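Local coordinates for protein alpha-glucosidase (Pseudoalteromonas sp. K8, PDB 5HQA) that is a glycoside hydrolase family 97 alpha-glucosidase, activated by chloride, that binds acarbose beside a calcium ion and hydrolyses alpha-glucosides, at residues D7-I12 with S26-T31; G39-Q44 with K127-F132; V76-N81 with K102-G107; E82-F87 with T96-F101; T139-W144 with Y157-L162. All coordinates share one frame; numbering follows the deposited sequence.

How the contacts relate
All five contacts lie in the N-terminal beta-sandwich domain, in its two antiparallel sheets. Contacts 1 and 2 share the long strand 30-42 in one sheet, their centres 27 Å apart. Contacts 3 and 4 are successive parts of the hairpin 75-89/95-104 in the other sheet, centres 17 Å apart; contact 5 forms the far edge of that sheet, 32 Å from contact 4 between centres. One place where the sheets meet joins contacts 1 and 3: I10 CD1 packs on F104 O at 3.5 Å, and D7 N probably bonds to D105 OD1. Contact 5 approaches the metals: the T159 side chain is about 7 Å from magnesium and that of Y157 about 14 Å from the calcium of the sugar-binding pocket.

Contact 1. Residues D7-I12 with S26-T31; sequences DGNIKI and SFKNKT
The carbonyl oxygen of N9 is gripped by two donors: K28 N reaches it on a lone pair, in the carbonyl plane, at 2.8 Å, and a water donates to it as well. F27 CA adds a CA-H...O contact to the same oxygen. That water also accepts from K11 NZ and from N29 N and is hydrogen-bonded to S26 OG, so it ties both sides together. The K11 chain runs extended as far as CE and bends at its last torsion (chi4 65°), which brings NZ to G8 O at 2.7 Å, nearly along the carbonyl axis. NZ also meets N29 OD1 at 3.0 Å, from above the amide plane. K11 and S26 form the antiparallel hydrogen-bonded pair, S26 N to K11 O at 2.9 Å. On the buried face, I10 CG1 touches the edge of the F27 ring at CD1, 3.7 Å away. K28 CG lies over the centre of one face of that ring, and K28 NZ makes a salt bridge with E235. The K11 ammonium, N9 O and the water hold the type I' turn F27-K30, between strands 22-27 and 30-42, against strand 10-15; NZ probably spreads its charge over G8 O, N29 OD1 and the water.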
# COMPACT_ATOMS: atom_id res chain seq x y z
N ASP A 7 4.33 -19.02 19.95
CA ASP A 7 3.61 -20.28 19.98
C ASP A 7 4.47 -21.47 19.56
O ASP A 7 3.99 -22.61 19.60
CB ASP A 7 2.34 -20.21 19.11
CG ASP A 7 2.63 -20.03 17.62
OD1 ASP A 7 3.79 -20.14 17.17
OD2 ASP A 7 1.65 -19.79 16.87
N GLY A 8 5.73 -21.24 19.17
CA GLY A 8 6.63 -22.31 18.81
C GLY A 8 6.53 -22.81 17.38
O GLY A 8 7.37 -23.62 16.97
N ASN A 9 5.54 -22.37 16.61
CA ASN A 9 5.33 -22.95 15.28
C ASN A 9 6.36 -22.48 14.26
O ASN A 9 6.68 -23.24 13.33
CB ASN A 9 3.93 -22.65 14.78
CG ASN A 9 2.88 -23.47 15.50
OD1 ASN A 9 3.14 -24.61 15.88
ND2 ASN A 9 1.71 -22.88 15.71
N ILE A 10 6.88 -21.27 14.39
CA ILE A 10 7.93 -20.77 13.50
C ILE A 10 9.26 -20.86 14.24
O ILE A 10 9.40 -20.36 15.36
CB ILE A 10 7.65 -19.33 13.05
CG1 ILE A 10 6.37 -19.27 12.21
CG2 ILE A 10 8.84 -18.78 12.24
CD1 ILE A 10 5.93 -17.87 11.84
N LYS A 11 10.24 -21.51 13.61
CA LYS A 11 11.54 -21.71 14.22
C LYS A 11 12.60 -21.26 13.23
O LYS A 11 12.62 -21.73 12.09
CB LYS A 11 11.74 -23.17 14.62
CG LYS A 11 10.70 -23.70 15.62
CD LYS A 11 11.05 -25.13 16.08
CE LYS A 11 9.97 -25.71 17.00
NZ LYS A 11 8.66 -25.89 16.28
N ILE A 12 13.49 -20.36 13.66
CA ILE A 12 14.56 -19.85 12.82
C ILE A 12 15.88 -20.34 13.38
O ILE A 12 16.17 -20.14 14.57
CB ILE A 12 14.56 -18.31 12.74
CG1 ILE A 12 13.20 -17.78 12.28
CG2 ILE A 12 15.67 -17.83 11.81
CD1 ILE A 12 12.32 -17.27 13.41
N SER A 26 11.66 -23.18 9.76
CA SER A 26 10.65 -24.22 9.68
C SER A 26 9.32 -23.69 10.20
O SER A 26 9.26 -22.78 11.04
CB SER A 26 11.05 -25.45 10.48
OG SER A 26 11.08 -25.16 11.87
N PHE A 27 8.23 -24.27 9.69
CA PHE A 27 6.88 -23.96 10.14
C PHE A 27 6.24 -25.28 10.52
O PHE A 27 6.15 -26.18 9.68
CB PHE A 27 6.09 -23.23 9.05
CG PHE A 27 4.70 -22.81 9.48
CD1 PHE A 27 4.52 -21.97 10.57
CD2 PHE A 27 3.58 -23.24 8.78
CE1 PHE A 27 3.25 -21.57 10.98
CE2 PHE A 27 2.29 -22.84 9.18
CZ PHE A 27 2.13 -22.00 10.27
N LYS A 28 5.81 -25.39 11.78
CA LYS A 28 5.27 -26.65 12.29
C LYS A 28 6.21 -27.81 11.99
O LYS A 28 5.79 -28.89 11.57
CB LYS A 28 3.87 -26.90 11.74
CG LYS A 28 2.90 -25.81 12.12
CD LYS A 28 1.57 -26.02 11.45
CE LYS A 28 0.49 -25.25 12.16
NZ LYS A 28 -0.82 -25.82 11.77
N ASN A 29 7.51 -27.55 12.17
CA ASN A 29 8.57 -28.54 12.07
C ASN A 29 8.76 -29.09 10.66
O ASN A 29 9.30 -30.18 10.50
CB ASN A 29 8.35 -29.70 13.07
CG ASN A 29 8.48 -29.23 14.51
OD1 ASN A 29 9.34 -28.42 14.84
ND2 ASN A 29 7.58 -29.71 15.37
N LYS A 30 8.34 -28.35 9.65
CA LYS A 30 8.71 -28.62 8.26
C LYS A 30 9.48 -27.43 7.74
O LYS A 30 9.01 -26.29 7.85
CB LYS A 30 7.47 -28.88 7.39
CG LYS A 30 6.59 -30.02 7.87
CD LYS A 30 5.30 -30.08 7.07
CE LYS A 30 5.05 -31.48 6.53
NZ LYS A 30 3.59 -31.80 6.46
N THR A 31 10.66 -27.68 7.17
CA THR A 31 11.45 -26.58 6.62
C THR A 31 10.70 -25.91 5.47
O THR A 31 10.29 -26.57 4.52
CB THR A 31 12.79 -27.11 6.11
OG1 THR A 31 13.45 -27.83 7.15
CG2 THR A 31 13.69 -25.97 5.64
O HOH W 1 8.73 -25.12 13.30
O HOH W 2 14.10 -24.45 11.84

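Contact 2. Residues G39-Q44 with K127-F132; sequences GFEFKQ and KELTEF
L129 lies against the backbone of G39 and F40 at the end of the paired strands. Its CB is 3.5 Å from G39 O, CG sits 3.7 Å from G39 C, CD1 reaches F40 N at 3.8 Å, and CD2 meets E41 OE2 at 4.1 Å, the two side chains crossing at about a right angle. CG stands anti to the carbonyl carbon (chi1 -60°), which directs it onto the G39 carbonyl group, and chi2 of 179° then places CD1 and CD2. The backbone bonds L129 N to G39 O and E41 N to K127 O are both 2.8 Å. On the buried side F40 and E128 run side by side, CE1 to CG 4.0 Å; E128 OE2 takes T130 OG1 on its anti lone pair at 2.6 Å and also a salt bridge from R229. These are antiparallel strands 30-42 and 122-134, far apart in sequence, neighbours in one sheet of the N-terminal beta-sandwich.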
# COMPACT_ATOMS: atom_id res chain seq x y z
N GLY A 39 24.93 -11.31 4.23
CA GLY A 39 26.17 -10.57 4.08
C GLY A 39 26.05 -9.41 3.10
O GLY A 39 24.96 -9.05 2.67
N PHE A 40 27.22 -8.84 2.77
CA PHE A 40 27.33 -7.65 1.92
C PHE A 40 28.58 -7.73 1.05
O PHE A 40 29.61 -8.26 1.45
CB PHE A 40 27.47 -6.34 2.72
CG PHE A 40 26.32 -6.05 3.63
CD1 PHE A 40 25.16 -5.46 3.13
CD2 PHE A 40 26.40 -6.31 4.98
CE1 PHE A 40 24.09 -5.18 3.99
CE2 PHE A 40 25.34 -6.03 5.84
CZ PHE A 40 24.18 -5.47 5.34
N GLU A 41 28.47 -7.13 -0.14
CA GLU A 41 29.62 -6.70 -0.93
C GLU A 41 29.58 -5.19 -1.09
O GLU A 41 28.50 -4.59 -1.16
CB GLU A 41 29.65 -7.38 -2.31
CG GLU A 41 29.84 -8.88 -2.21
CD GLU A 41 29.90 -9.58 -3.55
OE1 GLU A 41 29.81 -8.89 -4.59
OE2 GLU A 41 30.04 -10.82 -3.56
N PHE A 42 30.77 -4.57 -1.14
CA PHE A 42 30.94 -3.13 -1.21
C PHE A 42 31.76 -2.77 -2.44
O PHE A 42 32.47 -3.61 -2.99
CB PHE A 42 31.65 -2.57 0.03
CG PHE A 42 31.04 -3.01 1.33
CD1 PHE A 42 29.95 -2.33 1.85
CD2 PHE A 42 31.56 -4.08 2.03
CE1 PHE A 42 29.39 -2.72 3.06
CE2 PHE A 42 31.00 -4.49 3.24
CZ PHE A 42 29.91 -3.80 3.75
N LYS A 43 31.67 -1.51 -2.84
CA LYS A 43 32.44 -1.07 -4.00
C LYS A 43 33.94 -1.18 -3.72
O LYS A 43 34.70 -1.67 -4.56
CB LYS A 43 32.08 0.37 -4.37
CG LYS A 43 32.93 0.92 -5.50
CD LYS A 43 32.51 2.32 -5.87
CE LYS A 43 33.53 2.93 -6.81
NZ LYS A 43 33.35 4.40 -6.88
N GLN A 44 34.36 -0.74 -2.55
CA GLN A 44 35.78 -0.71 -2.21
C GLN A 44 36.11 -1.50 -0.96
O GLN A 44 37.11 -2.22 -0.93
CB GLN A 44 36.25 0.74 -2.06
CG GLN A 44 37.72 0.89 -1.74
CD GLN A 44 38.63 0.25 -2.78
OE1 GLN A 44 38.42 0.40 -3.99
NE2 GLN A 44 39.66 -0.47 -2.32
N LYS A 127 26.14 -4.95 -3.19
CA LYS A 127 25.25 -6.11 -3.17
C LYS A 127 24.94 -6.47 -1.73
O LYS A 127 25.85 -6.50 -0.89
CB LYS A 127 25.87 -7.32 -3.89
CG LYS A 127 24.88 -8.45 -4.12
CD LYS A 127 25.44 -9.52 -5.05
CE LYS A 127 25.86 -8.91 -6.38
NZ LYS A 127 24.72 -8.32 -7.13
N GLU A 128 23.67 -6.71 -1.44
CA GLU A 128 23.27 -7.36 -0.20
C GLU A 128 23.07 -8.84 -0.52
O GLU A 128 22.31 -9.18 -1.43
CB GLU A 128 21.99 -6.73 0.36
CG GLU A 128 21.58 -7.35 1.69
CD GLU A 128 20.33 -6.73 2.29
OE1 GLU A 128 20.13 -5.50 2.13
OE2 GLU A 128 19.55 -7.48 2.92
N LEU A 129 23.78 -9.71 0.21
CA LEU A 129 23.80 -11.14 -0.12
C LEU A 129 22.61 -11.91 0.44
O LEU A 129 22.49 -13.10 0.15
CB LEU A 129 25.10 -11.76 0.40
CG LEU A 129 26.38 -11.16 -0.20
CD1 LEU A 129 27.61 -11.84 0.39
CD2 LEU A 129 26.38 -11.28 -1.73
N THR A 130 21.75 -11.25 1.22
CA THR A 130 20.55 -11.86 1.80
C THR A 130 19.80 -12.71 0.78
O THR A 130 19.48 -12.25 -0.31
CB THR A 130 19.63 -10.76 2.29
OG1 THR A 130 20.36 -9.89 3.16
CG2 THR A 130 18.40 -11.36 3.02
N GLU A 131 19.49 -13.94 1.18
CA GLU A 131 18.69 -14.83 0.36
C GLU A 131 17.42 -15.24 1.10
O GLU A 131 17.33 -15.14 2.33
CB GLU A 131 19.47 -16.10 -0.05
CG GLU A 131 20.67 -15.83 -0.96
CD GLU A 131 21.59 -17.05 -1.08
OE1 GLU A 131 21.46 -17.99 -0.25
OE2 GLU A 131 22.45 -17.06 -2.00
N PHE A 132 16.46 -15.72 0.31
CA PHE A 132 15.25 -16.40 0.79
C PHE A 132 15.17 -17.67 -0.06
O PHE A 132 14.64 -17.64 -1.17
CB PHE A 132 14.00 -15.52 0.62
CG PHE A 132 14.16 -14.13 1.19
CD1 PHE A 132 14.75 -13.12 0.45
CD2 PHE A 132 13.73 -13.83 2.48
CE1 PHE A 132 14.90 -11.84 0.97
CE2 PHE A 132 13.87 -12.57 3.01
CZ PHE A 132 14.46 -11.57 2.26

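Contact 3. Residues V76-N81 with K102-G107; sequences VVDQHN and KAFDSG
H80 is packed from two sides. K102 runs extended across one face of the imidazole, CD 3.9 Å from the ring centroid in a CH-pi contact, while H80 CB sits over the centre of the F104 ring, 3.7 Å from its centroid. The two rings themselves meet obliquely, planes at 43°. The histidine's chi1 of 70° sets CG between its backbone N and carbonyl carbon and carries ND1 back along its own strand to D78 OD1, 2.7 Å away and in the ring plane; the same oxygen touches the F104 edge at CE1, 3.3 Å. NE2 is hydrogen-bonded to E82. In this part of the antiparallel hairpin 75-89/95-104 the short segments 76-81 and 102-104 run at 122°; A103 N to N81 O, 2.8 Å, is the straighter of the two backbone bonds here. Around this packed core, waters bridge the strands. D78 OD2 and K102 NZ, 5.3 Å apart, are linked by one, Q79 O and D105 N by a second, and Q79 OE1 and D105 OD2 by a third; Q79 NE2 is hydrogen-bonded to N63.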
# COMPACT_ATOMS: atom_id res chain seq x y z
N VAL A 76 -2.75 -2.45 18.47
CA VAL A 76 -1.84 -3.38 17.80
C VAL A 76 -1.06 -4.11 18.87
O VAL A 76 -0.40 -3.48 19.70
CB VAL A 76 -0.89 -2.65 16.83
CG1 VAL A 76 0.13 -3.62 16.24
CG2 VAL A 76 -1.69 -1.94 15.72
N VAL A 77 -1.14 -5.43 18.84
CA VAL A 77 -0.43 -6.29 19.79
C VAL A 77 0.93 -6.66 19.20
O VAL A 77 1.02 -7.03 18.02
CB VAL A 77 -1.26 -7.55 20.09
CG1 VAL A 77 -0.42 -8.59 20.82
CG2 VAL A 77 -2.50 -7.17 20.90
N ASP A 78 1.98 -6.54 20.01
CA ASP A 78 3.35 -6.89 19.63
C ASP A 78 3.84 -7.99 20.57
O ASP A 78 4.23 -7.70 21.71
CB ASP A 78 4.27 -5.66 19.68
CG ASP A 78 5.69 -5.96 19.19
OD1 ASP A 78 6.02 -7.14 18.95
OD2 ASP A 78 6.49 -5.01 19.04
N GLN A 79 3.83 -9.24 20.12
CA GLN A 79 4.34 -10.36 20.89
C GLN A 79 5.37 -11.10 20.04
O GLN A 79 5.01 -11.66 19.00
CB GLN A 79 3.23 -11.31 21.31
CG GLN A 79 2.24 -10.68 22.28
CD GLN A 79 1.01 -11.54 22.53
OE1 GLN A 79 0.55 -12.27 21.65
NE2 GLN A 79 0.47 -11.45 23.74
N HIS A 80 6.63 -11.09 20.47
CA HIS A 80 7.64 -11.76 19.68
C HIS A 80 8.80 -12.16 20.58
O HIS A 80 9.00 -11.59 21.66
CB HIS A 80 8.14 -10.90 18.51
CG HIS A 80 8.96 -9.71 18.92
ND1 HIS A 80 8.41 -8.46 19.14
CD2 HIS A 80 10.29 -9.58 19.13
CE1 HIS A 80 9.37 -7.61 19.47
NE2 HIS A 80 10.52 -8.27 19.48
N ASN A 81 9.55 -13.16 20.13
CA ASN A 81 10.86 -13.45 20.69
C ASN A 81 11.92 -12.87 19.77
O ASN A 81 11.72 -12.77 18.56
CB ASN A 81 11.07 -14.95 20.87
CG ASN A 81 10.16 -15.54 21.92
OD1 ASN A 81 9.93 -14.92 22.97
ND2 ASN A 81 9.63 -16.73 21.66
N LYS A 102 13.39 -11.10 14.83
CA LYS A 102 12.18 -11.06 15.64
C LYS A 102 11.22 -12.10 15.10
O LYS A 102 10.87 -12.07 13.92
CB LYS A 102 11.54 -9.66 15.63
CG LYS A 102 12.38 -8.59 16.32
CD LYS A 102 11.67 -7.25 16.31
CE LYS A 102 12.38 -6.23 17.18
NZ LYS A 102 11.54 -4.99 17.32
N ALA A 103 10.79 -13.02 15.96
CA ALA A 103 9.92 -14.12 15.55
C ALA A 103 8.55 -13.90 16.17
O ALA A 103 8.40 -13.94 17.40
CB ALA A 103 10.50 -15.47 15.98
N PHE A 104 7.55 -13.65 15.32
CA PHE A 104 6.15 -13.53 15.69
C PHE A 104 5.41 -14.81 15.32
O PHE A 104 5.87 -15.60 14.50
CB PHE A 104 5.48 -12.36 14.97
CG PHE A 104 6.17 -11.03 15.14
CD1 PHE A 104 5.63 -10.08 16.01
CD2 PHE A 104 7.31 -10.73 14.42
CE1 PHE A 104 6.24 -8.85 16.17
CE2 PHE A 104 7.93 -9.50 14.57
CZ PHE A 104 7.40 -8.56 15.45
N ASP A 105 4.22 -14.98 15.90
CA ASP A 105 3.39 -16.11 15.48
C ASP A 105 3.02 -16.03 14.00
O ASP A 105 2.74 -17.06 13.38
CB ASP A 105 2.13 -16.21 16.32
CG ASP A 105 2.42 -16.66 17.74
OD1 ASP A 105 3.54 -17.17 17.99
OD2 ASP A 105 1.53 -16.52 18.61
N SER A 106 3.02 -14.83 13.41
CA SER A 106 2.62 -14.67 12.02
C SER A 106 3.78 -14.48 11.05
O SER A 106 3.54 -14.29 9.85
CB SER A 106 1.66 -13.48 11.89
OG SER A 106 2.28 -12.29 12.34
N GLY A 107 5.03 -14.52 11.52
CA GLY A 107 6.14 -14.33 10.61
C GLY A 107 7.39 -13.86 11.33
O GLY A 107 7.43 -13.77 12.56
O HOH W 3 8.51 -5.19 17.10
O HOH W 4 3.15 -13.10 17.73
O HOH W 5 1.17 -13.87 19.32

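Contact 4. Residues E82-F87 with T96-F101; sequences EVTVTF and TYSVRF. With FMT (formic acid), chain I.
The R100 guanidinium meets E82 and T84 on the polar face of the hairpin. NH1 donates to E82 OE2 at 2.7 Å in a salt bridge, nearly in the guanidinium plane and close to the line of the C-O bond, with the carboxylate turned 83° against it. T84 OG1 lies 3.0 Å over one guanidinium face, at too poor an angle for a bond with NH1. O1 of a formic acid molecule, probably from the crystallisation liquor, accepts from R100 NH2 at 3.3 Å. CG of R100 is trans to its N (chi1 -176°), and a bend at chi3 then turns the head back across the strand; NE holds a salt bridge with E113. Farther along this face T86 OG1 and S98 OG share a bond of 2.9 Å, and T96 OG1 and Y97 N reach F87 O from opposite faces of its plane, T96 OG1 at 2.7 Å. On the apolar face V83 stands beside F101, and F87 CD2 touches Y97 CE2 at 3.7 Å, their rings slid apart with little overlap; V85, F87 and F101 pack on I14 of the facing sheet. With carboxylates on two of its nitrogens, R100 probably stays charged and is held from turning.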
# COMPACT_ATOMS: atom_id res chain seq x y z
N GLU A 82 13.04 -12.48 20.36
CA GLU A 82 14.06 -11.73 19.65
C GLU A 82 15.42 -12.34 19.95
O GLU A 82 15.67 -12.77 21.08
CB GLU A 82 14.02 -10.27 20.10
CG GLU A 82 14.95 -9.31 19.38
CD GLU A 82 14.64 -7.86 19.77
OE1 GLU A 82 13.51 -7.60 20.24
OE2 GLU A 82 15.51 -6.99 19.62
N VAL A 83 16.28 -12.42 18.94
CA VAL A 83 17.67 -12.80 19.17
C VAL A 83 18.55 -11.91 18.31
O VAL A 83 18.26 -11.66 17.14
CB VAL A 83 17.94 -14.29 18.90
CG1 VAL A 83 17.79 -14.63 17.41
CG2 VAL A 83 19.34 -14.69 19.43
N THR A 84 19.63 -11.41 18.91
CA THR A 84 20.66 -10.70 18.18
C THR A 84 21.87 -11.62 18.08
O THR A 84 22.41 -12.05 19.11
CB THR A 84 21.02 -9.38 18.86
OG1 THR A 84 19.84 -8.59 18.99
CG2 THR A 84 22.04 -8.62 18.02
N VAL A 85 22.27 -11.94 16.86
CA VAL A 85 23.37 -12.86 16.59
C VAL A 85 24.55 -12.04 16.10
O VAL A 85 24.42 -11.31 15.11
CB VAL A 85 22.98 -13.92 15.55
CG1 VAL A 85 24.11 -14.91 15.36
CG2 VAL A 85 21.69 -14.63 15.97
N THR A 86 25.68 -12.14 16.79
CA THR A 86 26.87 -11.37 16.42
C THR A 86 27.83 -12.28 15.67
O THR A 86 28.14 -13.38 16.15
CB THR A 86 27.54 -10.77 17.65
OG1 THR A 86 26.65 -9.84 18.26
CG2 THR A 86 28.81 -10.03 17.24
N PHE A 87 28.29 -11.82 14.51
CA PHE A 87 29.26 -12.53 13.68
C PHE A 87 30.56 -11.76 13.66
O PHE A 87 30.57 -10.52 13.63
CB PHE A 87 28.76 -12.67 12.24
CG PHE A 87 27.46 -13.40 12.10
CD1 PHE A 87 27.44 -14.77 11.93
CD2 PHE A 87 26.26 -12.71 12.12
CE1 PHE A 87 26.24 -15.45 11.79
CE2 PHE A 87 25.06 -13.38 11.98
CZ PHE A 87 25.05 -14.75 11.81
N THR A 96 32.99 -7.23 11.88
CA THR A 96 31.93 -7.78 12.70
C THR A 96 30.62 -7.13 12.32
O THR A 96 30.58 -5.97 11.89
CB THR A 96 32.22 -7.59 14.20
OG1 THR A 96 31.20 -8.24 14.97
CG2 THR A 96 32.26 -6.12 14.56
N TYR A 97 29.55 -7.90 12.43
CA TYR A 97 28.21 -7.38 12.25
C TYR A 97 27.26 -8.29 13.01
O TYR A 97 27.60 -9.42 13.36
CB TYR A 97 27.81 -7.25 10.78
CG TYR A 97 27.57 -8.55 10.04
CD1 TYR A 97 28.61 -9.18 9.36
CD2 TYR A 97 26.30 -9.13 9.99
CE1 TYR A 97 28.39 -10.36 8.65
CE2 TYR A 97 26.08 -10.31 9.29
CZ TYR A 97 27.12 -10.92 8.62
OH TYR A 97 26.89 -12.08 7.93
N SER A 98 26.07 -7.76 13.28
CA SER A 98 25.04 -8.53 13.95
C SER A 98 23.80 -8.57 13.08
O SER A 98 23.59 -7.70 12.23
CB SER A 98 24.71 -7.94 15.32
OG SER A 98 25.85 -8.01 16.17
N VAL A 99 22.99 -9.61 13.27
CA VAL A 99 21.67 -9.68 12.67
C VAL A 99 20.67 -9.87 13.80
O VAL A 99 20.85 -10.74 14.66
CB VAL A 99 21.57 -10.81 11.63
CG1 VAL A 99 20.21 -10.78 10.97
CG2 VAL A 99 22.63 -10.64 10.56
N ARG A 100 19.64 -9.03 13.82
CA ARG A 100 18.59 -9.10 14.83
C ARG A 100 17.39 -9.77 14.19
O ARG A 100 16.93 -9.32 13.14
CB ARG A 100 18.23 -7.70 15.33
CG ARG A 100 17.21 -7.67 16.47
CD ARG A 100 16.92 -6.22 16.92
NE ARG A 100 18.16 -5.55 17.31
CZ ARG A 100 18.69 -5.55 18.53
NH1 ARG A 100 18.08 -6.17 19.54
NH2 ARG A 100 19.83 -4.92 18.74
N PHE A 101 16.90 -10.85 14.80
CA PHE A 101 15.72 -11.57 14.34
C PHE A 101 14.59 -11.39 15.34
O PHE A 101 14.79 -11.53 16.54
CB PHE A 101 16.00 -13.07 14.20
CG PHE A 101 17.00 -13.41 13.14
CD1 PHE A 101 16.59 -13.86 11.89
CD2 PHE A 101 18.36 -13.29 13.40
CE1 PHE A 101 17.52 -14.18 10.91
CE2 PHE A 101 19.29 -13.61 12.43
CZ PHE A 101 18.86 -14.05 11.18
C FMT I . 20.56 -6.60 22.17
O1 FMT I . 21.34 -6.45 21.24
O2 FMT I . 19.76 -5.73 22.55

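Contact 5. Residues T139-W144 with Y157-L162; sequences TATAWW and YNTTPL
The W144 indole has N158 on one face and T160 at its edge. N158 OD1 stands 3.3 Å above the ring plane, toward the rim and nearest CZ3, while N158 CB lies over the five-membered ring, 4.0 Å from its centroid; amide and indole planes are 66° apart. At the edge NE1 donates to T160 OG1, in the ring plane, 2.9 Å and nearly straight at 171°. The hydroxyl donates to P161 O at 2.8 Å, which fixes its rotation. W144 CG lies between the backbone N and the carbonyl carbon (chi1 55°), turning the indole back over the partner strand. On the other side of the sheet T141 CG2 lies over one face of the W143 ring, toward its rim, and T159 OG1 meets its edge at CD1, 3.5 Å. L162 closes the end on A140 CB and A142 CB. W143 and T159 also pack on M477. The antiparallel pair 141-144/158-161 is the edge of the sandwich sheet that abuts the catalytic-barrel region, near the magnesium site.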
# COMPACT_ATOMS: atom_id res chain seq x y z
N THR A 139 7.25 -27.13 -6.60
CA THR A 139 5.82 -27.38 -6.49
C THR A 139 5.06 -26.20 -5.87
O THR A 139 3.88 -26.35 -5.52
CB THR A 139 5.54 -28.66 -5.68
OG1 THR A 139 6.21 -28.59 -4.42
CG2 THR A 139 6.05 -29.89 -6.44
N ALA A 140 5.70 -25.05 -5.74
CA ALA A 140 5.07 -23.86 -5.17
C ALA A 140 4.44 -23.00 -6.27
O ALA A 140 4.87 -23.02 -7.43
CB ALA A 140 6.09 -23.03 -4.39
N THR A 141 3.42 -22.23 -5.88
CA THR A 141 2.69 -21.33 -6.78
C THR A 141 2.85 -19.91 -6.28
O THR A 141 2.68 -19.65 -5.08
CB THR A 141 1.21 -21.69 -6.82
OG1 THR A 141 1.04 -23.03 -7.29
CG2 THR A 141 0.44 -20.72 -7.72
N ALA A 142 3.13 -18.98 -7.19
CA ALA A 142 3.38 -17.59 -6.84
C ALA A 142 2.43 -16.65 -7.58
O ALA A 142 2.00 -16.93 -8.71
CB ALA A 142 4.83 -17.19 -7.14
N TRP A 143 2.11 -15.52 -6.95
CA TRP A 143 1.29 -14.47 -7.54
C TRP A 143 2.09 -13.17 -7.45
O TRP A 143 2.28 -12.65 -6.34
CB TRP A 143 -0.04 -14.34 -6.80
CG TRP A 143 -0.80 -15.63 -6.67
CD1 TRP A 143 -1.66 -16.17 -7.57
CD2 TRP A 143 -0.77 -16.54 -5.55
NE1 TRP A 143 -2.17 -17.36 -7.09
CE2 TRP A 143 -1.64 -17.60 -5.85
CE3 TRP A 143 -0.10 -16.55 -4.32
CZ2 TRP A 143 -1.86 -18.66 -4.97
CZ3 TRP A 143 -0.32 -17.60 -3.45
CH2 TRP A 143 -1.19 -18.64 -3.78
N TRP A 144 2.55 -12.64 -8.58
CA TRP A 144 3.63 -11.66 -8.51
C TRP A 144 3.56 -10.65 -9.65
O TRP A 144 2.94 -10.90 -10.69
CB TRP A 144 4.99 -12.37 -8.53
CG TRP A 144 5.17 -13.28 -9.72
CD1 TRP A 144 4.79 -14.59 -9.82
CD2 TRP A 144 5.79 -12.94 -10.97
NE1 TRP A 144 5.13 -15.09 -11.06
CE2 TRP A 144 5.75 -14.10 -11.78
CE3 TRP A 144 6.37 -11.78 -11.49
CZ2 TRP A 144 6.27 -14.13 -13.08
CZ3 TRP A 144 6.88 -11.80 -12.78
CH2 TRP A 144 6.83 -12.97 -13.56
N TYR A 157 -1.15 -8.94 -11.69
CA TYR A 157 -0.40 -10.03 -11.08
C TYR A 157 -0.39 -11.27 -11.98
O TYR A 157 -1.40 -11.61 -12.61
CB TYR A 157 -0.97 -10.35 -9.69
CG TYR A 157 -0.45 -9.34 -8.70
CD1 TYR A 157 -1.03 -8.08 -8.62
CD2 TYR A 157 0.67 -9.61 -7.92
CE1 TYR A 157 -0.52 -7.12 -7.76
CE2 TYR A 157 1.19 -8.66 -7.06
CZ TYR A 157 0.58 -7.42 -6.98
OH TYR A 157 1.09 -6.47 -6.13
N ASN A 158 0.77 -11.92 -12.03
CA ASN A 158 0.93 -13.19 -12.73
C ASN A 158 0.71 -14.34 -11.76
O ASN A 158 1.11 -14.26 -10.60
CB ASN A 158 2.34 -13.31 -13.30
CG ASN A 158 2.70 -12.16 -14.21
OD1 ASN A 158 3.73 -11.50 -14.02
ND2 ASN A 158 1.85 -11.90 -15.19
N THR A 159 0.08 -15.42 -12.25
CA THR A 159 -0.09 -16.65 -11.49
C THR A 159 0.78 -17.71 -12.16
O THR A 159 0.47 -18.15 -13.27
CB THR A 159 -1.55 -17.10 -11.48
OG1 THR A 159 -2.39 -16.05 -10.98
CG2 THR A 159 -1.73 -18.37 -10.62
N THR A 160 1.89 -18.08 -11.51
CA THR A 160 2.82 -19.02 -12.16
C THR A 160 3.42 -19.98 -11.14
O THR A 160 3.33 -19.73 -9.93
CB THR A 160 3.99 -18.30 -12.84
OG1 THR A 160 4.90 -17.84 -11.84
CG2 THR A 160 3.52 -17.10 -13.67
N PRO A 161 4.04 -21.07 -11.58
CA PRO A 161 4.98 -21.79 -10.71
C PRO A 161 6.01 -20.84 -10.13
O PRO A 161 6.47 -19.91 -10.79
CB PRO A 161 5.63 -22.81 -11.65
CG PRO A 161 4.56 -23.06 -12.71
CD PRO A 161 3.87 -21.73 -12.89
N LEU A 162 6.39 -21.08 -8.86
CA LEU A 162 7.35 -20.19 -8.20
C LEU A 162 8.66 -20.08 -8.99
O LEU A 162 9.28 -19.01 -9.02
CB LEU A 162 7.62 -20.68 -6.78
CG LEU A 162 8.59 -19.88 -5.92
CD1 LEU A 162 8.11 -18.45 -5.71
CD2 LEU A 162 8.76 -20.58 -4.56